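Local coordinates for protein protease (Helicobacter pylori, PDB 5EUF) that probably acts as a zinc-dependent endopeptidase of the M16 family, a virulence factor that cleaves the cytoplasmic domain of the human junctional adhesion molecule JAM-A, at residues B[342-345]-B[346-349]; B[362-365]-B[366-369]; B[389-392]-B[393-396]. One frame throughout, in Å; residues are numbered along the deposited sequence.

Contact 1: B[342-345]-B[346-349]; sequences ITQA and ELDK
The first turn of helix 344-361 begins where Thr343 O accepts Leu347 N, a bond of 3.1 Å. The next two i to i+4 bonds follow at once, from Asp348 N to Gln344 O and from Lys349 N to Ala345 O. Thr343 itself keeps an extended backbone (psi 153°), the shape expected of a residue that ends a loop and starts a helix.

Its side chain closes the turn. OG1 stands between the backbone N and the carbonyl carbon (chi1 77°), a rotation that turns it toward the first turn, where it accepts from Glu346 N at 2.7 Å. Glu346 answers in the other direction: its chain crosses that of Thr343 at about a right angle, and OE1 takes Thr343 N at 3.1 Å on its anti lone pair. The second carboxylate oxygen, OE2, is bound by Trp283 NE1, so both oxygens are held and the group is fixed in rotation. A negative group beside the helix N-terminus is probably also favoured by the dipole. Ile342 CG2 lies 3.8 Å from Glu346 OE1, while Ile342 and Leu347, both buried and apolar, pack on Val396 of helix 396-406. Threonine at the N-cap and glutamate three residues later, exchanging bonds between side chain and backbone, make this a capping box.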
ATOM      1  N   ILE B 342      17.193 -28.726 -20.229  1.00 44.03           N
ATOM      2  CA  ILE B 342      17.674 -29.308 -18.982  1.00 26.49           C
ATOM      3  C   ILE B 342      18.133 -30.738 -19.220  1.00 27.67           C
ATOM      4  O   ILE B 342      17.347 -31.582 -19.653  1.00 44.25           O
ATOM      5  CB  ILE B 342      16.599 -29.316 -17.892  1.00 25.27           C
ATOM      6  CG1 ILE B 342      15.862 -27.979 -17.837  1.00 51.28           C
ATOM      7  CG2 ILE B 342      17.222 -29.649 -16.546  1.00 36.06           C
ATOM      8  CD1 ILE B 342      14.691 -27.989 -16.884  1.00 51.08           C
ATOM      9  N   THR B 343      19.401 -31.012 -18.937  1.00 32.47           N
ATOM     10  CA  THR B 343      19.947 -32.348 -19.151  1.00 39.91           C
ATOM     11  C   THR B 343      19.382 -33.335 -18.142  1.00 46.56           C
ATOM     12  O   THR B 343      18.996 -32.953 -17.035  1.00 41.03           O
ATOM     13  CB  THR B 343      21.480 -32.366 -19.042  1.00 50.82           C
ATOM     14  OG1 THR B 343      21.865 -32.318 -17.662  1.00 29.99           O
ATOM     15  CG2 THR B 343      22.087 -31.188 -19.789  1.00 49.77           C
ATOM     16  N   GLN B 344      19.337 -34.606 -18.528  1.00 48.43           N
ATOM     17  CA  GLN B 344      18.924 -35.659 -17.610  1.00 39.86           C
ATOM     18  C   GLN B 344      19.892 -35.733 -16.436  1.00 40.09           C
ATOM     19  O   GLN B 344      19.493 -36.028 -15.308  1.00 33.38           O
ATOM     20  CB  GLN B 344      18.841 -37.003 -18.332  1.00 31.90           C
ATOM     21  CG  GLN B 344      17.557 -37.191 -19.121  1.00 40.48           C
ATOM     22  CD  GLN B 344      16.327 -37.216 -18.232  1.00 49.88           C
ATOM     23  OE1 GLN B 344      16.346 -37.789 -17.142  1.00 57.44           O
ATOM     24  NE2 GLN B 344      15.252 -36.584 -18.689  1.00 46.11           N
ATOM     25  N   ALA B 345      21.162 -35.448 -16.709  1.00 35.35           N
ATOM     26  CA  ALA B 345      22.185 -35.402 -15.671  1.00 37.26           C
ATOM     27  C   ALA B 345      21.899 -34.300 -14.651  1.00 39.12           C
ATOM     28  O   ALA B 345      22.062 -34.504 -13.450  1.00 29.65           O
ATOM     29  CB  ALA B 345      23.560 -35.205 -16.296  1.00 48.29           C
ATOM     30  N   GLU B 346      21.477 -33.135 -15.135  1.00 39.24           N
ATOM     31  CA  GLU B 346      21.157 -32.014 -14.256  1.00 42.36           C
ATOM     32  C   GLU B 346      20.004 -32.358 -13.323  1.00 37.16           C
ATOM     33  O   GLU B 346      20.089 -32.150 -12.112  1.00 34.07           O
ATOM     34  CB  GLU B 346      20.813 -30.764 -15.069  1.00 50.55           C
ATOM     35  CG  GLU B 346      22.023 -29.976 -15.545  1.00 56.24           C
ATOM     36  CD  GLU B 346      21.644 -28.749 -16.349  1.00 43.77           C
ATOM     37  OE1 GLU B 346      20.861 -28.880 -17.315  1.00 27.16           O
ATOM     38  OE2 GLU B 346      22.130 -27.650 -16.010  1.00 51.13           O
ATOM     39  N   LEU B 347      18.928 -32.884 -13.899  1.00 34.14           N
ATOM     40  CA  LEU B 347      17.754 -33.283 -13.132  1.00 33.61           C
ATOM     41  C   LEU B 347      18.106 -34.332 -12.080  1.00 42.01           C
ATOM     42  O   LEU B 347      17.543 -34.345 -10.987  1.00 46.68           O
ATOM     43  CB  LEU B 347      16.667 -33.824 -14.065  1.00 26.18           C
ATOM     44  CG  LEU B 347      15.397 -34.354 -13.394  1.00 39.62           C
ATOM     45  CD1 LEU B 347      14.584 -33.217 -12.791  1.00 32.82           C
ATOM     46  CD2 LEU B 347      14.559 -35.167 -14.370  1.00 37.81           C
ATOM     47  N   ASP B 348      19.050 -35.204 -12.415  1.00 34.05           N
ATOM     48  CA  ASP B 348      19.439 -36.283 -11.517  1.00 28.70           C
ATOM     49  C   ASP B 348      20.231 -35.755 -10.327  1.00 38.38           C
ATOM     50  O   ASP B 348      20.085 -36.248  -9.207  1.00 33.67           O
ATOM     51  CB  ASP B 348      20.257 -37.334 -12.269  1.00 39.09           C
ATOM     52  CG  ASP B 348      20.309 -38.659 -11.543  1.00 43.89           C
ATOM     53  OD1 ASP B 348      19.263 -39.086 -11.009  1.00 45.53           O
ATOM     54  OD2 ASP B 348      21.394 -39.276 -11.504  1.00 68.02           O
ATOM     55  N   LYS B 349      21.070 -34.752 -10.572  1.00 48.06           N
ATOM     56  CA  LYS B 349      21.887 -34.174  -9.511  1.00 50.32           C
ATOM     57  C   LYS B 349      21.008 -33.464  -8.492  1.00 40.08           C
ATOM     58  O   LYS B 349      21.302 -33.461  -7.297  1.00 37.28           O
ATOM     59  CB  LYS B 349      22.925 -33.204 -10.079  1.00 51.90           C
ATOM     60  CG  LYS B 349      24.045 -32.882  -9.102  1.00 58.26           C
ATOM     61  CD  LYS B 349      24.710 -34.164  -8.612  1.00 72.63           C
ATOM     62  CE  LYS B 349      25.737 -33.897  -7.521  1.00 67.03           C
ATOM     63  NZ  LYS B 349      26.353 -35.162  -7.023  1.00 50.23           N
TER

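Contact 2: B[362-365]-B[366-369]; sequences LESS and SDVA
Ser364 meets Val368 and Asp367 at the start of helix 365-376, and the tighter part of the turn is gathered round the Ser364 carbonyl. Val368 N bonds to that oxygen at 3.1 Å, and Asp367 N adds a weak bond to the same atom. Val368, buried and apolar, sets CG2 near Leu362 CA and packs on Val197 of strand 192-198. Small residues suit the buried face: Ser365 and Ala369 lie against strands 30-37 and 192-198, and Ala369 N bonds to Ser365 O.

The partly exposed side is held more loosely. Ser364 OG, swung anti to the backbone N (chi1 178°), accepts from Ser366 N only weakly, at 3.4 Å. Alongside it the carboxylate of Asp367 lies beside the serine, with OD2 the nearer oxygen to Ser364 CB. Ser366 OG turns to other partners, with a hydrogen bond to Lys96 and a weak one to Glu32. Serine is a common N-cap, its short hydroxyl able to reach backbone N-H groups of the first turn; here Ser364 caps a helix that packs on the six-stranded sheet.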
ATOM      1  N   LEU B 362      16.645 -35.564   9.026  1.00 47.36           N
ATOM      2  CA  LEU B 362      15.950 -36.477   9.930  1.00 42.95           C
ATOM      3  C   LEU B 362      16.783 -36.783  11.168  1.00 45.53           C
ATOM      4  O   LEU B 362      16.277 -37.332  12.147  1.00 44.47           O
ATOM      5  CB  LEU B 362      15.588 -37.777   9.209  1.00 42.39           C
ATOM      6  CG  LEU B 362      14.708 -37.631   7.966  1.00 38.24           C
ATOM      7  CD1 LEU B 362      14.306 -38.995   7.424  1.00 36.75           C
ATOM      8  CD2 LEU B 362      13.483 -36.784   8.268  1.00 31.80           C
ATOM      9  N   GLU B 363      18.062 -36.426  11.117  1.00 46.71           N
ATOM     10  CA  GLU B 363      18.967 -36.660  12.234  1.00 50.46           C
ATOM     11  C   GLU B 363      18.950 -35.489  13.214  1.00 37.77           C
ATOM     12  O   GLU B 363      19.341 -35.633  14.370  1.00 49.19           O
ATOM     13  CB  GLU B 363      20.389 -36.904  11.723  1.00 47.17           C
ATOM     14  N   SER B 364      18.490 -34.333  12.747  1.00 36.65           N
ATOM     15  CA  SER B 364      18.475 -33.127  13.570  1.00 47.92           C
ATOM     16  C   SER B 364      17.060 -32.669  13.898  1.00 46.41           C
ATOM     17  O   SER B 364      16.256 -32.400  13.003  1.00 33.35           O
ATOM     18  CB  SER B 364      19.230 -31.995  12.873  1.00 60.51           C
ATOM     19  OG  SER B 364      19.178 -30.805  13.641  1.00 61.60           O
ATOM     20  N   SER B 365      16.769 -32.564  15.192  1.00 46.92           N
ATOM     21  CA  SER B 365      15.458 -32.130  15.654  1.00 41.31           C
ATOM     22  C   SER B 365      15.160 -30.695  15.229  1.00 47.69           C
ATOM     23  O   SER B 365      14.001 -30.321  15.056  1.00 52.32           O
ATOM     24  CB  SER B 365      15.364 -32.258  17.175  1.00 37.55           C
ATOM     25  OG  SER B 365      16.415 -31.552  17.810  1.00 49.34           O
ATOM     26  N   SER B 366      16.210 -29.896  15.057  1.00 50.17           N
ATOM     27  CA  SER B 366      16.060 -28.515  14.608  1.00 44.98           C
ATOM     28  C   SER B 366      15.557 -28.455  13.172  1.00 44.44           C
ATOM     29  O   SER B 366      14.725 -27.614  12.828  1.00 46.96           O
ATOM     30  CB  SER B 366      17.385 -27.760  14.720  1.00 46.70           C
ATOM     31  OG  SER B 366      17.913 -27.846  16.031  1.00 69.26           O
ATOM     32  N   ASP B 367      16.076 -29.349  12.337  1.00 44.98           N
ATOM     33  CA  ASP B 367      15.698 -29.393  10.931  1.00 43.06           C
ATOM     34  C   ASP B 367      14.274 -29.909  10.768  1.00 44.12           C
ATOM     35  O   ASP B 367      13.488 -29.356   9.997  1.00 49.35           O
ATOM     36  CB  ASP B 367      16.675 -30.264  10.140  1.00 45.57           C
ATOM     37  CG  ASP B 367      18.068 -29.663  10.068  1.00 58.59           C
ATOM     38  OD1 ASP B 367      18.182 -28.420  10.040  1.00 54.89           O
ATOM     39  OD2 ASP B 367      19.051 -30.434  10.035  1.00 77.58           O
ATOM     40  N   VAL B 368      13.948 -30.968  11.503  1.00 46.08           N
ATOM     41  CA  VAL B 368      12.620 -31.571  11.439  1.00 43.24           C
ATOM     42  C   VAL B 368      11.550 -30.592  11.914  1.00 40.09           C
ATOM     43  O   VAL B 368      10.476 -30.490  11.316  1.00 30.14           O
ATOM     44  CB  VAL B 368      12.548 -32.859  12.281  1.00 37.71           C
ATOM     45  CG1 VAL B 368      11.141 -33.433  12.265  1.00 38.05           C
ATOM     46  CG2 VAL B 368      13.541 -33.881  11.760  1.00 38.04           C
ATOM     47  N   ALA B 369      11.856 -29.868  12.986  1.00 36.50           N
ATOM     48  CA  ALA B 369      10.940 -28.868  13.519  1.00 33.43           C
ATOM     49  C   ALA B 369      10.644 -27.797  12.474  1.00 36.14           C
ATOM     50  O   ALA B 369       9.487 -27.456  12.236  1.00 45.24           O
ATOM     51  CB  ALA B 369      11.512 -28.240  14.778  1.00 30.40           C
TER

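Contact 3: B[389-392]-B[393-396]; sequences QQFL and DLKV
Polar contacts join Gln389 to Asp393, four residues further on. The glutamine chain sets out on the far side from its own N (chi1 -170°), then bends at chi2, which brings NE2 to Asp393 OD2 at 2.9 Å. OD2 is met on its syn side, somewhat out of the carboxylate plane, and the two flat groups are turned 61° apart. Both residues are exposed, as suits an amide and a carboxylate.

Among the backbone bonds, the regular i to i+4 pattern gives way: Asp393 N makes weak bonds to Gln389 O and Gln390 O, and Leu394 N bonds to Phe391 O at 3.3 Å.

The apolar contact is between two buried residues: Leu394 CD1 rests over one face of the Phe391 ring, offset toward its rim, 4.1 Å from Phe391 CD2. Leu394 also packs against the backbone of the preceding turn, near the carbonyls of Gln390 and Phe391.

Phe391 and Leu394 both meet Ala271 of helix 266-276, and Phe391 also touches Ile350 and Gln354 of helix 344-361. From that same helix Lys351 bonds through NZ to the carbonyls of Leu392 and Leu394, tying the link between helices 387-392 and 396-406 to its neighbour.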
ATOM      1  N   GLN B 389       8.242 -37.985  -2.484  1.00 37.33           N
ATOM      2  CA  GLN B 389       7.831 -38.801  -3.619  1.00 44.94           C
ATOM      3  C   GLN B 389       7.501 -37.926  -4.825  1.00 47.40           C
ATOM      4  O   GLN B 389       7.810 -38.281  -5.961  1.00 50.29           O
ATOM      5  CB  GLN B 389       6.630 -39.677  -3.254  1.00 57.47           C
ATOM      6  CG  GLN B 389       6.294 -40.725  -4.305  1.00 77.39           C
ATOM      7  CD  GLN B 389       7.449 -41.681  -4.567  1.00 86.61           C
ATOM      8  OE1 GLN B 389       8.202 -42.028  -3.656  1.00 91.46           O
ATOM      9  NE2 GLN B 389       7.595 -42.107  -5.819  1.00 78.23           N
ATOM     10  N   GLN B 390       6.882 -36.778  -4.573  1.00 43.46           N
ATOM     11  CA  GLN B 390       6.522 -35.863  -5.647  1.00 33.63           C
ATOM     12  C   GLN B 390       7.768 -35.268  -6.287  1.00 36.46           C
ATOM     13  O   GLN B 390       7.812 -35.038  -7.499  1.00 27.24           O
ATOM     14  CB  GLN B 390       5.608 -34.750  -5.128  1.00 24.09           C
ATOM     15  CG  GLN B 390       4.169 -35.184  -4.897  1.00 37.59           C
ATOM     16  CD  GLN B 390       3.250 -34.022  -4.562  1.00 59.39           C
ATOM     17  OE1 GLN B 390       3.544 -32.868  -4.880  1.00 65.23           O
ATOM     18  NE2 GLN B 390       2.129 -34.323  -3.918  1.00 65.86           N
ATOM     19  N   PHE B 391       8.784 -35.031  -5.465  1.00 31.99           N
ATOM     20  CA  PHE B 391      10.021 -34.422  -5.935  1.00 31.14           C
ATOM     21  C   PHE B 391      10.809 -35.392  -6.805  1.00 32.30           C
ATOM     22  O   PHE B 391      11.357 -35.009  -7.838  1.00 29.82           O
ATOM     23  CB  PHE B 391      10.871 -33.964  -4.749  1.00 27.32           C
ATOM     24  CG  PHE B 391      11.956 -32.992  -5.116  1.00 28.57           C
ATOM     25  CD1 PHE B 391      13.181 -33.440  -5.579  1.00 23.12           C
ATOM     26  CD2 PHE B 391      11.754 -31.626  -4.983  1.00 27.61           C
ATOM     27  CE1 PHE B 391      14.181 -32.545  -5.912  1.00 32.73           C
ATOM     28  CE2 PHE B 391      12.750 -30.726  -5.313  1.00 22.20           C
ATOM     29  CZ  PHE B 391      13.964 -31.186  -5.779  1.00 24.20           C
ATOM     30  N   LEU B 392      10.857 -36.651  -6.382  1.00 31.82           N
ATOM     31  CA  LEU B 392      11.646 -37.660  -7.078  1.00 38.40           C
ATOM     32  C   LEU B 392      10.936 -38.188  -8.322  1.00 37.70           C
ATOM     33  O   LEU B 392      11.535 -38.894  -9.131  1.00 47.50           O
ATOM     34  CB  LEU B 392      11.977 -38.814  -6.132  1.00 49.52           C
ATOM     35  CG  LEU B 392      12.747 -38.403  -4.874  1.00 54.32           C
ATOM     36  CD1 LEU B 392      13.039 -39.609  -3.995  1.00 51.93           C
ATOM     37  CD2 LEU B 392      14.032 -37.672  -5.241  1.00 55.70           C
ATOM     38  N   ASP B 393       9.660 -37.847  -8.469  1.00 39.95           N
ATOM     39  CA  ASP B 393       8.898 -38.241  -9.649  1.00 32.50           C
ATOM     40  C   ASP B 393       8.822 -37.100 -10.654  1.00 40.89           C
ATOM     41  O   ASP B 393       8.154 -37.211 -11.681  1.00 65.14           O
ATOM     42  CB  ASP B 393       7.489 -38.692  -9.263  1.00 27.81           C
ATOM     43  CG  ASP B 393       7.482 -39.990  -8.486  1.00 49.95           C
ATOM     44  OD1 ASP B 393       8.436 -40.782  -8.638  1.00 69.93           O
ATOM     45  OD2 ASP B 393       6.521 -40.221  -7.723  1.00 61.21           O
ATOM     46  N   LEU B 394       9.500 -35.998 -10.351  1.00 30.86           N
ATOM     47  CA  LEU B 394       9.536 -34.861 -11.261  1.00 36.24           C
ATOM     48  C   LEU B 394      10.285 -35.218 -12.536  1.00 35.79           C
ATOM     49  O   LEU B 394      11.393 -35.746 -12.488  1.00 32.24           O
ATOM     50  CB  LEU B 394      10.190 -33.645 -10.596  1.00 36.05           C
ATOM     51  CG  LEU B 394       9.375 -32.853  -9.571  1.00 28.69           C
ATOM     52  CD1 LEU B 394      10.267 -31.879  -8.824  1.00 21.67           C
ATOM     53  CD2 LEU B 394       8.237 -32.112 -10.249  1.00 24.63           C
ATOM     54  N   LYS B 395       9.667 -34.942 -13.677  1.00 39.49           N
ATOM     55  CA  LYS B 395      10.357 -35.064 -14.949  1.00 42.93           C
ATOM     56  C   LYS B 395      10.838 -33.680 -15.364  1.00 41.17           C
ATOM     57  O   LYS B 395      10.359 -32.676 -14.839  1.00 43.24           O
ATOM     58  CB  LYS B 395       9.446 -35.671 -16.021  1.00 49.33           C
ATOM     59  CG  LYS B 395       9.044 -37.121 -15.765  1.00 47.88           C
ATOM     60  CD  LYS B 395       7.682 -37.219 -15.097  1.00 58.20           C
ATOM     61  CE  LYS B 395       6.590 -36.647 -15.988  1.00 74.28           C
ATOM     62  NZ  LYS B 395       5.248 -36.712 -15.343  1.00 84.27           N
ATOM     63  N   VAL B 396      11.793 -33.629 -16.288  1.00 42.97           N
ATOM     64  CA  VAL B 396      12.280 -32.360 -16.820  1.00 30.57           C
ATOM     65  C   VAL B 396      11.116 -31.537 -17.361  1.00 47.35           C
ATOM     66  O   VAL B 396      11.055 -30.321 -17.169  1.00 54.51           O
ATOM     67  CB  VAL B 396      13.318 -32.575 -17.940  1.00 37.19           C
ATOM     68  CG1 VAL B 396      13.639 -31.259 -18.636  1.00 36.16           C
ATOM     69  CG2 VAL B 396      14.579 -33.211 -17.382  1.00 36.22           C
TER

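How the contacts relate
Along the chain the three contacts come in series, all in the helix-rich C-terminal part. Contact 1 starts helix 344-361; contact 2 starts the next helix, 365-376, with centres about 28 Å apart, so the two N-terminal turns lie well separated. Contact 3, the link from helix 387-392 to 396-406, returns to contact 1: their centres are about 12 Å apart and they touch, mainly through Val396. Contact 2 stands about 23 Å from contact 3, centre to centre, without touching. Helix 344-361 thus leads from a helical cluster at contacts 1 and 3 toward the six-stranded sheet at contact 2, joining distant parts of the protein.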